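Local coordinates for DUF5037 domain-containing protein (Ruminococcus gnavus, PDB 4GL6) that is of unknown function but belongs to the DUF5037 family and folds into helices and two separate beta sheets, at residues I92-I105 with G140-K154. Sequence-based numbering, arbitrary orientation. Where two conformers were deposited one is given.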
ATOM      1  N   ILE A  92      14.419   4.221  -3.593  1.00 50.58           N
ATOM      2  CA  ILE A  92      14.358   3.029  -4.467  1.00 48.83           C
ATOM      3  C   ILE A  92      14.752   3.313  -5.919  1.00 53.35           C
ATOM      4  O   ILE A  92      15.447   2.497  -6.533  1.00 57.19           O
ATOM      5  CB  ILE A  92      12.970   2.328  -4.418  1.00 45.52           C
ATOM      6  CG1 ILE A  92      12.655   1.780  -3.004  1.00 43.24           C
ATOM      7  CG2 ILE A  92      12.870   1.175  -5.426  1.00 45.60           C
ATOM      8  CD1 ILE A  92      13.551   0.661  -2.490  1.00 40.54           C
ATOM      9  N   SER A  93      14.360   4.475  -6.444  1.00 56.35           N
ATOM     10  CA  SER A  93      14.688   4.850  -7.837  1.00 57.27           C
ATOM     11  C   SER A  93      16.170   5.040  -8.103  1.00 57.75           C
ATOM     12  O   SER A  93      16.583   4.990  -9.271  1.00 60.98           O
ATOM     13  CB  SER A  93      13.945   6.104  -8.255  1.00 59.21           C
ATOM     14  OG  SER A  93      14.301   7.168  -7.391  1.00 64.45           O
ATOM     15  N   GLN A  94      16.936   5.310  -7.037  1.00 56.68           N
ATOM     16  CA  GLN A  94      18.394   5.445  -7.124  0.50 58.42           C
ATOM     17  C   GLN A  94      19.093   4.086  -6.976  1.00 56.24           C
ATOM     18  O   GLN A  94      20.239   3.932  -7.385  1.00 57.21           O
ATOM     19  CB  GLN A  94      18.928   6.412  -6.059  0.50 60.43           C
ATOM     20  CG  GLN A  94      18.383   7.831  -6.117  0.50 61.17           C
ATOM     21  CD  GLN A  94      19.227   8.808  -5.309  0.50 61.96           C
ATOM     22  OE1 GLN A  94      20.194   9.374  -5.819  0.50 63.00           O
ATOM     23  NE2 GLN A  94      18.851   9.026  -4.054  0.50 59.62           N
ATOM     24  N   ALA A  95      18.401   3.101  -6.387  1.00 56.16           N
ATOM     25  CA  ALA A  95      18.912   1.736  -6.170  1.00 55.63           C
ATOM     26  C   ALA A  95      18.672   0.751  -7.333  1.00 56.69           C
ATOM     27  O   ALA A  95      19.527  -0.119  -7.583  1.00 59.14           O
ATOM     28  CB  ALA A  95      18.281   1.167  -4.905  1.00 51.51           C
ATOM     29  N   ALA A  96      17.515   0.863  -8.003  1.00 55.90           N
ATOM     30  CA  ALA A  96      17.142  -0.019  -9.147  1.00 58.95           C
ATOM     31  C   ALA A  96      16.326   0.711 -10.227  1.00 60.33           C
ATOM     32  O   ALA A  96      15.834   1.808  -9.968  1.00 63.24           O
ATOM     33  CB  ALA A  96      16.368  -1.228  -8.647  1.00 54.95           C
ATOM     34  N   GLU A  97      16.209   0.117 -11.423  1.00 59.91           N
ATOM     35  CA  GLU A  97      15.445   0.720 -12.547  1.00 65.54           C
ATOM     36  C   GLU A  97      13.988   0.277 -12.538  1.00 61.93           C
ATOM     37  O   GLU A  97      13.100   1.115 -12.666  1.00 62.57           O
ATOM     38  CB  GLU A  97      16.036   0.383 -13.919  1.00 73.27           C
ATOM     39  CG  GLU A  97      17.481   0.811 -14.131  1.00 87.32           C
ATOM     40  CD  GLU A  97      18.083   0.299 -15.439  1.00103.28           C
ATOM     41  OE1 GLU A  97      17.334   0.021 -16.401  1.00123.89           O
ATOM     42  OE2 GLU A  97      19.323   0.170 -15.516  1.00 95.73           O
ATOM     43  N   ASN A  98      13.766  -1.037 -12.438  1.00 60.28           N
ATOM     44  CA  ASN A  98      12.418  -1.640 -12.377  1.00 56.64           C
ATOM     45  C   ASN A  98      12.071  -2.077 -10.967  1.00 50.92           C
ATOM     46  O   ASN A  98      12.859  -2.757 -10.305  1.00 49.42           O
ATOM     47  CB  ASN A  98      12.276  -2.868 -13.272  1.00 61.03           C
ATOM     48  CG  ASN A  98      11.852  -2.526 -14.656  1.00 67.98           C
ATOM     49  OD1 ASN A  98      10.749  -2.916 -15.071  1.00 70.82           O
ATOM     50  ND2 ASN A  98      12.668  -1.731 -15.361  1.00 71.61           N
ATOM     51  N   TYR A  99      10.864  -1.724 -10.543  1.00 48.20           N
ATOM     52  CA  TYR A  99      10.396  -1.997  -9.198  1.00 46.96           C
ATOM     53  C   TYR A  99       8.919  -1.652  -9.057  1.00 47.93           C
ATOM     54  O   TYR A  99       8.359  -0.952  -9.897  1.00 47.13           O
ATOM     55  CB  TYR A  99      11.190  -1.154  -8.163  1.00 47.36           C
ATOM     56  CG  TYR A  99      11.228   0.316  -8.527  1.00 47.03           C
ATOM     57  CD1 TYR A  99      10.167   1.170  -8.209  1.00 48.76           C
ATOM     58  CD2 TYR A  99      12.299   0.848  -9.231  1.00 50.96           C
ATOM     59  CE1 TYR A  99      10.182   2.516  -8.569  1.00 50.19           C
ATOM     60  CE2 TYR A  99      12.328   2.202  -9.587  1.00 53.69           C
ATOM     61  CZ  TYR A  99      11.265   3.030  -9.255  1.00 50.74           C
ATOM     62  OH  TYR A  99      11.293   4.350  -9.612  1.00 52.64           O
ATOM     63  N   TYR A 100       8.313  -2.127  -7.978  1.00 46.85           N
ATOM     64  CA  TYR A 100       6.942  -1.789  -7.651  1.00 47.46           C
ATOM     65  C   TYR A 100       6.914  -1.505  -6.150  1.00 47.44           C
ATOM     66  O   TYR A 100       7.301  -2.377  -5.350  1.00 47.88           O
ATOM     67  CB  TYR A 100       5.989  -2.919  -8.018  1.00 48.69           C
ATOM     68  CG  TYR A 100       4.536  -2.502  -7.919  1.00 50.72           C
ATOM     69  CD1 TYR A 100       3.865  -2.517  -6.683  1.00 49.90           C
ATOM     70  CD2 TYR A 100       3.822  -2.102  -9.049  1.00 51.94           C
ATOM     71  CE1 TYR A 100       2.527  -2.137  -6.582  1.00 53.87           C
ATOM     72  CE2 TYR A 100       2.481  -1.731  -8.959  1.00 57.09           C
ATOM     73  CZ  TYR A 100       1.839  -1.750  -7.722  1.00 53.15           C
ATOM     74  OH  TYR A 100       0.527  -1.382  -7.611  1.00 45.76           O
ATOM     75  N   ILE A 101       6.469  -0.303  -5.780  1.00 42.71           N
ATOM     76  CA  ILE A 101       6.384   0.109  -4.390  1.00 40.19           C
ATOM     77  C   ILE A 101       4.910   0.115  -4.027  1.00 41.96           C
ATOM     78  O   ILE A 101       4.135   0.902  -4.572  1.00 46.93           O
ATOM     79  CB  ILE A 101       6.980   1.508  -4.179  1.00 43.28           C
ATOM     80  CG1 ILE A 101       8.446   1.544  -4.673  1.00 46.65           C
ATOM     81  CG2 ILE A 101       6.869   1.906  -2.714  1.00 39.78           C
ATOM     82  CD1 ILE A 101       9.042   2.937  -4.731  1.00 47.01           C
ATOM     83  N   GLN A 102       4.529  -0.753  -3.093  1.00 43.27           N
ATOM     84  CA  GLN A 102       3.139  -0.878  -2.641  1.00 42.59           C
ATOM     85  C   GLN A 102       2.977  -0.362  -1.199  1.00 47.09           C
ATOM     86  O   GLN A 102       3.481  -0.971  -0.252  1.00 51.02           O
ATOM     87  CB  GLN A 102       2.712  -2.331  -2.707  1.00 37.96           C
ATOM     88  CG  GLN A 102       1.228  -2.559  -2.515  1.00 37.43           C
ATOM     89  CD  GLN A 102       0.921  -4.011  -2.295  1.00 35.70           C
ATOM     90  OE1 GLN A 102       1.271  -4.570  -1.259  1.00 38.97           O
ATOM     91  NE2 GLN A 102       0.243  -4.614  -3.236  1.00 32.65           N
ATOM     92  N   GLY A 103       2.265   0.745  -1.046  1.00 46.55           N
ATOM     93  CA  GLY A 103       1.992   1.323   0.269  1.00 51.59           C
ATOM     94  C   GLY A 103       0.794   0.632   0.885  1.00 48.24           C
ATOM     95  O   GLY A 103      -0.195   0.418   0.197  1.00 48.64           O
ATOM     96  N   ASP A 104       0.887   0.304   2.175  1.00 49.69           N
ATOM     97  CA  ASP A 104      -0.151  -0.407   2.933  1.00 45.37           C
ATOM     98  C   ASP A 104      -0.485   0.386   4.197  1.00 45.72           C
ATOM     99  O   ASP A 104       0.062   0.130   5.268  1.00 59.57           O
ATOM    100  CB  ASP A 104       0.358  -1.830   3.241  1.00 44.17           C
ATOM    101  CG  ASP A 104      -0.659  -2.703   3.985  1.00 43.05           C
ATOM    102  OD1 ASP A 104      -1.883  -2.437   3.994  1.00 45.07           O
ATOM    103  OD2 ASP A 104      -0.198  -3.696   4.556  1.00 44.43           O
ATOM    104  N   ILE A 105      -1.363   1.375   4.026  1.00 47.46           N
ATOM    105  CA  ILE A 105      -1.829   2.263   5.088  1.00 41.50           C
ATOM    106  C   ILE A 105      -3.307   1.981   5.307  1.00 43.48           C
ATOM    107  O   ILE A 105      -4.061   2.035   4.377  1.00 41.96           O
ATOM    108  CB  ILE A 105      -1.616   3.732   4.705  1.00 44.73           C
ATOM    109  CG1 ILE A 105      -0.106   4.033   4.654  1.00 46.42           C
ATOM    110  CG2 ILE A 105      -2.279   4.677   5.716  1.00 43.10           C
ATOM    111  CD1 ILE A 105       0.272   5.362   4.046  1.00 44.74           C
ATOM    112  N   GLY A 140       2.189   2.742   8.652  1.00 45.86           N
ATOM    113  CA  GLY A 140       1.890   1.736   7.648  1.00 47.43           C
ATOM    114  C   GLY A 140       3.087   0.867   7.341  1.00 45.26           C
ATOM    115  O   GLY A 140       4.111   0.912   8.042  1.00 39.86           O
ATOM    116  N   SER A 141       2.933   0.084   6.282  1.00 43.15           N
ATOM    117  CA  SER A 141       3.967  -0.799   5.794  1.00 41.56           C
ATOM    118  C   SER A 141       4.181  -0.523   4.322  1.00 43.16           C
ATOM    119  O   SER A 141       3.267  -0.084   3.635  1.00 50.26           O
ATOM    120  CB  SER A 141       3.546  -2.236   6.010  1.00 41.10           C
ATOM    121  OG  SER A 141       3.307  -2.427   7.389  1.00 43.16           O
ATOM    122  N   ALA A 142       5.409  -0.714   3.858  1.00 45.71           N
ATOM    123  CA  ALA A 142       5.738  -0.583   2.435  1.00 43.73           C
ATOM    124  C   ALA A 142       6.227  -1.933   1.960  1.00 40.10           C
ATOM    125  O   ALA A 142       7.119  -2.503   2.598  1.00 41.28           O
ATOM    126  CB  ALA A 142       6.798   0.457   2.227  1.00 40.20           C
ATOM    127  N   TRP A 143       5.615  -2.446   0.888  1.00 37.27           N
ATOM    128  CA  TRP A 143       5.997  -3.712   0.254  1.00 37.23           C
ATOM    129  C   TRP A 143       6.635  -3.328  -1.047  1.00 39.83           C
ATOM    130  O   TRP A 143       5.940  -3.004  -2.005  1.00 44.11           O
ATOM    131  CB  TRP A 143       4.782  -4.626   0.065  1.00 36.75           C
ATOM    132  CG  TRP A 143       4.076  -4.868   1.368  1.00 36.26           C
ATOM    133  CD1 TRP A 143       3.050  -4.117   1.934  1.00 36.35           C
ATOM    134  CD2 TRP A 143       4.361  -5.904   2.331  1.00 33.87           C
ATOM    135  NE1 TRP A 143       2.689  -4.623   3.144  1.00 36.98           N
ATOM    136  CE2 TRP A 143       3.430  -5.705   3.439  1.00 37.77           C
ATOM    137  CE3 TRP A 143       5.248  -6.951   2.383  1.00 38.16           C
ATOM    138  CZ2 TRP A 143       3.415  -6.541   4.554  1.00 40.10           C
ATOM    139  CZ3 TRP A 143       5.228  -7.792   3.497  1.00 41.96           C
ATOM    140  CH2 TRP A 143       4.339  -7.583   4.563  1.00 42.74           C
ATOM    141  N   VAL A 144       7.968  -3.342  -1.065  1.00 40.58           N
ATOM    142  CA  VAL A 144       8.761  -2.993  -2.229  1.00 40.59           C
ATOM    143  C   VAL A 144       9.241  -4.271  -2.921  1.00 42.14           C
ATOM    144  O   VAL A 144       9.833  -5.145  -2.286  1.00 45.41           O
ATOM    145  CB  VAL A 144       9.968  -2.153  -1.840  1.00 41.12           C
ATOM    146  CG1 VAL A 144      10.771  -1.796  -3.082  1.00 39.90           C
ATOM    147  CG2 VAL A 144       9.506  -0.884  -1.119  1.00 41.21           C
ATOM    148  N   TYR A 145       8.998  -4.350  -4.227  1.00 43.54           N
ATOM    149  CA  TYR A 145       9.390  -5.477  -5.083  1.00 40.82           C
ATOM    150  C   TYR A 145      10.362  -4.948  -6.148  1.00 40.89           C
ATOM    151  O   TYR A 145       9.955  -4.135  -6.968  1.00 41.84           O
ATOM    152  CB  TYR A 145       8.123  -6.090  -5.711  1.00 43.04           C
ATOM    153  CG  TYR A 145       7.177  -6.640  -4.658  1.00 41.16           C
ATOM    154  CD1 TYR A 145       7.397  -7.897  -4.093  1.00 41.52           C
ATOM    155  CD2 TYR A 145       6.109  -5.882  -4.183  1.00 40.59           C
ATOM    156  CE1 TYR A 145       6.565  -8.396  -3.103  1.00 41.60           C
ATOM    157  CE2 TYR A 145       5.267  -6.371  -3.191  1.00 41.38           C
ATOM    158  CZ  TYR A 145       5.501  -7.633  -2.654  1.00 40.83           C
ATOM    159  OH  TYR A 145       4.682  -8.142  -1.678  1.00 40.82           O
ATOM    160  N   ILE A 146      11.637  -5.367  -6.093  1.00 39.03           N
ATOM    161  CA  ILE A 146      12.692  -4.901  -7.000  1.00 41.69           C
ATOM    162  C   ILE A 146      13.110  -5.980  -7.995  1.00 44.30           C
ATOM    163  O   ILE A 146      13.222  -7.147  -7.624  1.00 43.32           O
ATOM    164  CB  ILE A 146      13.963  -4.489  -6.215  1.00 42.22           C
ATOM    165  CG1 ILE A 146      13.665  -3.334  -5.255  1.00 41.60           C
ATOM    166  CG2 ILE A 146      15.071  -4.063  -7.175  1.00 43.31           C
ATOM    167  CD1 ILE A 146      14.838  -2.948  -4.379  1.00 43.20           C
ATOM    168  N   ASP A 147      13.348  -5.567  -9.246  1.00 48.85           N
ATOM    169  CA  ASP A 147      13.884  -6.435 -10.302  1.00 48.47           C
ATOM    170  C   ASP A 147      15.373  -6.389 -10.025  1.00 50.72           C
ATOM    171  O   ASP A 147      16.036  -5.382 -10.303  1.00 55.25           O
ATOM    172  CB  ASP A 147      13.535  -5.887 -11.694  1.00 49.88           C
ATOM    173  CG  ASP A 147      14.038  -6.752 -12.834  1.00 54.35           C
ATOM    174  OD1 ASP A 147      14.951  -7.582 -12.626  1.00 55.54           O
ATOM    175  OD2 ASP A 147      13.508  -6.579 -13.961  1.00 56.70           O
ATOM    176  N   ALA A 148      15.885  -7.469  -9.437  1.00 53.17           N
ATOM    177  CA  ALA A 148      17.297  -7.563  -9.027  1.00 52.57           C
ATOM    178  C   ALA A 148      18.274  -7.493 -10.189  1.00 51.96           C
ATOM    179  O   ALA A 148      19.410  -7.134  -9.983  1.00 59.30           O
ATOM    180  CB  ALA A 148      17.534  -8.815  -8.190  1.00 48.66           C
ATOM    181  N   SER A 149      17.834  -7.821 -11.401  1.00 52.13           N
ATOM    182  CA  SER A 149      18.687  -7.694 -12.593  1.00 55.36           C
ATOM    183  C   SER A 149      19.016  -6.232 -12.949  1.00 57.50           C
ATOM    184  O   SER A 149      20.041  -5.966 -13.568  1.00 60.78           O
ATOM    185  CB  SER A 149      18.024  -8.368 -13.801  1.00 54.94           C
ATOM    186  OG  SER A 149      16.840  -7.694 -14.185  1.00 54.52           O
ATOM    187  N   THR A 150      18.151  -5.304 -12.524  1.00 56.82           N
ATOM    188  CA  THR A 150      18.254  -3.888 -12.846  1.00 56.03           C
ATOM    189  C   THR A 150      18.775  -3.008 -11.695  1.00 58.12           C
ATOM    190  O   THR A 150      18.333  -1.859 -11.576  1.00 60.02           O
ATOM    191  CB  THR A 150      16.867  -3.378 -13.310  1.00 53.48           C
ATOM    192  OG1 THR A 150      15.976  -3.319 -12.190  1.00 50.95           O
ATOM    193  CG2 THR A 150      16.284  -4.276 -14.407  1.00 52.64           C
HETATM  194  N   MSE A 151      19.691  -3.516 -10.851  1.00 61.22           N
HETATM  195  CA  MSE A 151      20.284  -2.692  -9.757  1.00 62.31           C
HETATM  196  C   MSE A 151      21.192  -1.627 -10.384  1.00 69.07           C
HETATM  197  O   MSE A 151      21.833  -1.892 -11.399  1.00 73.13           O
HETATM  198  CB  MSE A 151      21.145  -3.505  -8.772  1.00 60.45           C
HETATM  199  CG  MSE A 151      20.468  -4.638  -8.058  1.00 56.62           C
HETATM  200 SE   MSE A 151      18.941  -4.175  -6.984  0.75 49.81          SE
HETATM  201  CE  MSE A 151      19.774  -3.048  -5.616  1.00 52.60           C
ATOM    202  N   LYS A 152      21.254  -0.443  -9.768  1.00 71.13           N
ATOM    203  CA  LYS A 152      22.062   0.688 -10.265  1.00 68.23           C
ATOM    204  C   LYS A 152      23.470   0.792  -9.632  1.00 72.05           C
ATOM    205  O   LYS A 152      24.119   1.845  -9.728  1.00 76.05           O
ATOM    206  CB  LYS A 152      21.275   2.009 -10.121  1.00 67.46           C
ATOM    207  CG  LYS A 152      20.091   2.126 -11.066  1.00 67.99           C
ATOM    208  CD  LYS A 152      19.442   3.507 -11.065  1.00 69.38           C
ATOM    209  CE  LYS A 152      18.452   3.643 -12.215  1.00 74.00           C
ATOM    210  NZ  LYS A 152      17.825   4.988 -12.322  1.00 79.01           N
ATOM    211  N   GLY A 153      23.955  -0.286  -9.007  1.00 71.87           N
ATOM    212  CA  GLY A 153      25.301  -0.301  -8.417  1.00 74.47           C
ATOM    213  C   GLY A 153      25.622   0.618  -7.241  1.00 75.40           C
ATOM    214  O   GLY A 153      26.776   1.010  -7.070  1.00 76.66           O
ATOM    215  N   LYS A 154      24.610   0.979  -6.452  1.00 74.11           N
ATOM    216  CA  LYS A 154      24.806   1.718  -5.197  1.00 70.37           C
ATOM    217  C   LYS A 154      25.186   0.621  -4.197  1.00 66.91           C
ATOM    218  O   LYS A 154      24.599  -0.453  -4.228  1.00 75.81           O
ATOM    219  CB  LYS A 154      23.574   2.579  -4.808  1.00 71.65           C
ATOM    220  CG  LYS A 154      23.832   4.054  -5.117  1.00 80.30           C
ATOM    221  CD  LYS A 154      22.690   5.055  -4.989  1.00 83.37           C
ATOM    222  CE  LYS A 154      23.247   6.474  -5.176  1.00 88.85           C
ATOM    223  NZ  LYS A 154      22.192   7.530  -5.207  1.00 89.81           N
TER
HETATM  224  O   HOH W   1       2.588  -6.833  -1.214  1.00 34.04           O
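Tyr100 and Tyr145 form a hydrogen-bonded pair in the antiparallel ladder that joins strand 99-104, an edge strand of a mixed four-stranded sheet, to strand 140-147. The axes of the two strand segments approach to 4.7 Å, and the Tyr100, Gln102 and Asp104 pairings each close with two backbone bonds. The register slips by two between Tyr99-Ile146 and the single bridge Ala96-Met151, so a second, short link joins Ala95-Asn98 to Thr150-Lys152.

Thr150 bridges the two. Its OG1 lies between its own backbone N and carbonyl carbon (chi1 71°), from where it accepts Asn98 N at 3.2 Å and donates to Asp147 O at 2.8 Å, while Thr150 O receives Glu97 N. A valine in its place would probably leave Asn98 N without its acceptor and Asp147 O with one donor fewer, so that the turn could shift. Next along, Lys152 N reaches Ala95 O at 2.8 Å, nearly straight at the hydrogen.

The two faces differ. On one, Val144 sits between Ile92 and Ile101: CG1 meets Ile92 CD1 at 3.8 Å, whereas CG2 runs beside Ile101 CG2, and Ala96 CB abuts Ile146 CG2. On the other, Asp104 lies alongside Trp143, its carboxylate turned 39° from the indole, and OD2 takes a weak bond from NE1 at the ring edge (3.3 Å). Gln102 runs obliquely past the indole, its amide plane at 77° to the ring, with OE1 near CD1; OE1 also bonds Ser199 and a water shared with Tyr145 OH, and NE2 bonds Glu202. Tyr178 and Tyr180 stack on Trp143 and Tyr145.

The chemistry thus implies a mainly aliphatic face against helices 75-95 and 156-171, and an aromatic and polar face that also meets helix 184-194, with backbone bonds carrying the register and a threonine hydroxyl spanning its slip.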